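Local coordinates for adenylate cyclase (Hippeastrum hybrid cultivar, PDB 6YP4), which acts chiefly as a triphosphatase of the CYTH superfamily, though first put forward as an adenylyl cyclase, and binds magnesium and a GTP analogue, at residues 98-111 / 120-132. Sequence-based numbering, arbitrary orientation.
Sequences PSKMGSLLEKSRIW and VADDGGEFVCLGG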
# COMPACT_ATOMS: atom_id res chain seq x y z
N PRO A 98 -2.22 -28.87 3.09
CA PRO A 98 -0.92 -28.26 3.43
C PRO A 98 0.25 -29.23 3.32
O PRO A 98 1.39 -28.77 3.28
CB PRO A 98 -1.12 -27.75 4.87
CG PRO A 98 -2.38 -28.36 5.35
CD PRO A 98 -3.21 -28.69 4.16
N SER A 99 0.00 -30.54 3.25
CA SER A 99 1.08 -31.49 3.01
C SER A 99 1.60 -31.44 1.58
O SER A 99 2.57 -32.14 1.27
CB SER A 99 0.62 -32.92 3.33
OG SER A 99 -0.51 -33.28 2.57
N LYS A 100 0.96 -30.67 0.70
CA LYS A 100 1.43 -30.45 -0.66
C LYS A 100 2.09 -29.09 -0.82
O LYS A 100 2.37 -28.68 -1.95
CB LYS A 100 0.28 -30.59 -1.66
CG LYS A 100 -0.35 -31.98 -1.76
CD LYS A 100 0.67 -32.99 -2.27
CE LYS A 100 0.05 -34.00 -3.24
NZ LYS A 100 0.71 -34.00 -4.60
N MET A 101 2.36 -28.40 0.30
CA MET A 101 2.78 -27.01 0.25
C MET A 101 4.06 -26.82 -0.55
O MET A 101 4.20 -25.85 -1.30
CB MET A 101 2.97 -26.48 1.68
CG MET A 101 3.54 -25.08 1.75
SD MET A 101 3.68 -24.45 3.42
CE MET A 101 2.03 -24.77 4.02
N GLY A 102 5.01 -27.75 -0.41
CA GLY A 102 6.28 -27.60 -1.08
C GLY A 102 6.17 -27.70 -2.59
O GLY A 102 6.89 -27.01 -3.32
N SER A 103 5.29 -28.56 -3.08
CA SER A 103 5.10 -28.61 -4.52
C SER A 103 4.23 -27.44 -4.98
O SER A 103 4.49 -26.85 -6.04
CB SER A 103 4.49 -29.96 -4.92
OG SER A 103 3.21 -30.15 -4.34
N LEU A 104 3.23 -27.06 -4.19
CA LEU A 104 2.35 -25.97 -4.60
C LEU A 104 3.09 -24.63 -4.62
O LEU A 104 2.85 -23.80 -5.50
CB LEU A 104 1.14 -25.89 -3.66
CG LEU A 104 0.14 -27.05 -3.74
CD1 LEU A 104 -0.84 -26.97 -2.57
CD2 LEU A 104 -0.60 -27.06 -5.05
N LEU A 105 3.99 -24.41 -3.66
CA LEU A 105 4.72 -23.15 -3.55
C LEU A 105 6.17 -23.25 -4.04
O LEU A 105 7.00 -22.43 -3.65
CB LEU A 105 4.69 -22.67 -2.10
CG LEU A 105 3.29 -22.47 -1.53
CD1 LEU A 105 3.28 -22.03 -0.08
CD2 LEU A 105 2.56 -21.46 -2.38
N GLU A 106 6.47 -24.23 -4.90
CA GLU A 106 7.87 -24.53 -5.23
C GLU A 106 8.61 -23.35 -5.84
O GLU A 106 9.82 -23.20 -5.65
CB GLU A 106 7.92 -25.75 -6.16
CG GLU A 106 9.29 -26.10 -6.68
CD GLU A 106 9.57 -25.47 -8.04
OE1 GLU A 106 10.75 -25.20 -8.33
OE2 GLU A 106 8.60 -25.25 -8.80
N LYS A 107 7.91 -22.49 -6.59
CA LYS A 107 8.57 -21.36 -7.24
C LYS A 107 8.62 -20.10 -6.38
O LYS A 107 9.15 -19.08 -6.82
CB LYS A 107 7.89 -21.04 -8.57
CG LYS A 107 7.52 -22.26 -9.39
CD LYS A 107 6.91 -21.87 -10.73
CE LYS A 107 7.04 -23.01 -11.73
NZ LYS A 107 8.41 -23.12 -12.30
N SER A 108 8.11 -20.15 -5.15
CA SER A 108 8.04 -18.95 -4.33
C SER A 108 9.39 -18.66 -3.67
O SER A 108 10.01 -19.54 -3.08
CB SER A 108 6.96 -19.08 -3.26
OG SER A 108 7.13 -18.07 -2.28
N ARG A 109 9.81 -17.40 -3.77
CA ARG A 109 10.92 -16.91 -2.96
C ARG A 109 10.69 -17.18 -1.48
O ARG A 109 11.63 -17.52 -0.74
CB ARG A 109 11.09 -15.41 -3.21
CG ARG A 109 12.08 -14.71 -2.33
CD ARG A 109 12.13 -13.22 -2.66
NE ARG A 109 11.15 -12.44 -1.89
CZ ARG A 109 10.12 -11.78 -2.41
NH1 ARG A 109 9.31 -11.09 -1.62
NH2 ARG A 109 9.90 -11.79 -3.72
N ILE A 110 9.45 -17.06 -1.02
CA ILE A 110 9.14 -17.20 0.40
C ILE A 110 9.26 -18.65 0.83
O ILE A 110 9.88 -18.98 1.85
CB ILE A 110 7.73 -16.66 0.71
CG1 ILE A 110 7.45 -15.36 -0.05
CG2 ILE A 110 7.56 -16.45 2.22
CD1 ILE A 110 8.31 -14.22 0.37
N TRP A 111 8.65 -19.56 0.06
CA TRP A 111 8.84 -20.97 0.36
C TRP A 111 10.32 -21.35 0.29
O TRP A 111 10.81 -22.11 1.13
CB TRP A 111 8.02 -21.84 -0.60
CG TRP A 111 8.24 -23.29 -0.37
CD1 TRP A 111 8.84 -24.18 -1.22
CD2 TRP A 111 7.90 -24.02 0.81
NE1 TRP A 111 8.87 -25.43 -0.63
CE2 TRP A 111 8.30 -25.35 0.62
CE3 TRP A 111 7.28 -23.67 2.01
CZ2 TRP A 111 8.09 -26.34 1.58
CZ3 TRP A 111 7.07 -24.65 2.97
CH2 TRP A 111 7.48 -25.97 2.75
N VAL A 120 13.47 -27.42 6.59
CA VAL A 120 12.31 -28.30 6.45
C VAL A 120 12.44 -29.13 5.17
O VAL A 120 13.11 -28.73 4.21
CB VAL A 120 11.00 -27.48 6.44
CG1 VAL A 120 10.93 -26.57 7.67
CG2 VAL A 120 10.85 -26.69 5.14
N ALA A 121 11.80 -30.30 5.18
CA ALA A 121 11.77 -31.14 3.99
C ALA A 121 11.21 -30.36 2.81
O ALA A 121 10.19 -29.67 2.94
CB ALA A 121 10.94 -32.40 4.26
N ASP A 122 11.88 -30.46 1.67
CA ASP A 122 11.57 -29.58 0.54
C ASP A 122 10.15 -29.77 0.03
O ASP A 122 9.57 -28.83 -0.52
CB ASP A 122 12.58 -29.80 -0.58
CG ASP A 122 12.38 -28.84 -1.74
OD1 ASP A 122 12.70 -27.64 -1.58
OD2 ASP A 122 11.90 -29.29 -2.80
N ASP A 123 9.58 -30.97 0.19
CA ASP A 123 8.25 -31.25 -0.35
C ASP A 123 7.11 -30.79 0.55
O ASP A 123 5.96 -30.73 0.10
CB ASP A 123 8.11 -32.75 -0.64
CG ASP A 123 7.99 -33.58 0.62
OD1 ASP A 123 8.41 -33.12 1.70
OD2 ASP A 123 7.47 -34.71 0.52
N GLY A 124 7.39 -30.48 1.82
CA GLY A 124 6.38 -29.92 2.70
C GLY A 124 5.35 -30.89 3.24
O GLY A 124 4.33 -30.45 3.77
N GLY A 125 5.58 -32.21 3.13
CA GLY A 125 4.64 -33.19 3.66
C GLY A 125 4.42 -33.09 5.16
O GLY A 125 3.49 -33.70 5.69
N GLU A 126 5.26 -32.32 5.85
CA GLU A 126 5.21 -32.13 7.29
C GLU A 126 4.29 -30.99 7.72
O GLU A 126 3.93 -30.92 8.90
CB GLU A 126 6.63 -31.84 7.77
CG GLU A 126 7.39 -31.09 6.67
CD GLU A 126 8.84 -30.86 6.96
OE1 GLU A 126 9.36 -31.40 7.97
OE2 GLU A 126 9.47 -30.14 6.15
N PHE A 127 3.90 -30.11 6.80
CA PHE A 127 3.22 -28.90 7.22
C PHE A 127 1.75 -29.13 7.51
O PHE A 127 1.09 -29.97 6.89
CB PHE A 127 3.39 -27.80 6.18
CG PHE A 127 4.69 -27.09 6.31
CD1 PHE A 127 4.76 -25.87 6.95
CD2 PHE A 127 5.85 -27.69 5.85
CE1 PHE A 127 5.97 -25.23 7.09
CE2 PHE A 127 7.06 -27.06 6.00
CZ PHE A 127 7.13 -25.83 6.62
N VAL A 128 1.25 -28.36 8.48
CA VAL A 128 -0.14 -28.38 8.93
C VAL A 128 -0.60 -26.94 9.11
O VAL A 128 0.20 -26.02 9.28
CB VAL A 128 -0.29 -29.18 10.26
CG1 VAL A 128 0.26 -30.62 10.10
CG2 VAL A 128 0.45 -28.46 11.38
N CYS A 129 -1.92 -26.75 9.07
CA CYS A 129 -2.52 -25.43 9.31
C CYS A 129 -2.75 -25.24 10.80
O CYS A 129 -3.31 -26.12 11.47
CB CYS A 129 -3.84 -25.27 8.55
SG CYS A 129 -4.59 -23.61 8.62
N LEU A 130 -2.34 -24.08 11.32
CA LEU A 130 -2.54 -23.72 12.71
C LEU A 130 -3.89 -23.07 12.97
O LEU A 130 -4.24 -22.84 14.13
CB LEU A 130 -1.41 -22.78 13.18
CG LEU A 130 0.04 -23.21 12.93
CD1 LEU A 130 1.00 -22.22 13.56
CD2 LEU A 130 0.30 -24.60 13.49
N GLY A 131 -4.68 -22.82 11.93
CA GLY A 131 -5.88 -22.03 12.04
C GLY A 131 -5.62 -20.57 11.70
O GLY A 131 -4.62 -20.23 11.06
N GLY A 132 -6.51 -19.71 12.16
CA GLY A 132 -6.34 -18.30 11.86
C GLY A 132 -7.43 -17.44 12.47
O GLY A 132 -8.14 -17.86 13.39
O HOH W 1 9.79 -27.26 -2.97
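W111 NE1 reaches D122 O by two routes. The direct bond is weak, W111 NE1 to D122 O 3.5 Å at 140°; the other runs through a water accepting from W111 NE1 at 3.1 Å. D122 O and G102 O, each 2.9 Å from the water oxygen, can take its protons, though more acceptors lie in reach than protons. G102 N donates weakly to D123 O, 3.2 Å away. S99 O receives the CA-H of G125, 3.3 Å from its CA. In the CYTH fold, the turn L105-S108 links helix 101-104 to helix 109-118, and type I turns A121-G124 and G124-F127 lead on into strand 127-141 of the antiparallel sheet. With CG anti to its backbone N (chi1 177°), W111 brings the edge of its six-membered ring to the face of F127 in an offset edge-to-face pair, planes at 68°, W111 CH2 to F127 CE2 3.5 Å. M101 SD lies over the same F127 face, 4.3 Å from its centroid, a Met-aromatic contact. A leucine in place of W111 would probably leave the water without its NE1 donor and F127 without its aromatic edge. R112 salt-bridges the D122 carboxylate; S108 OG caps helix 109-118, accepting from W111 N at 3.2 Å.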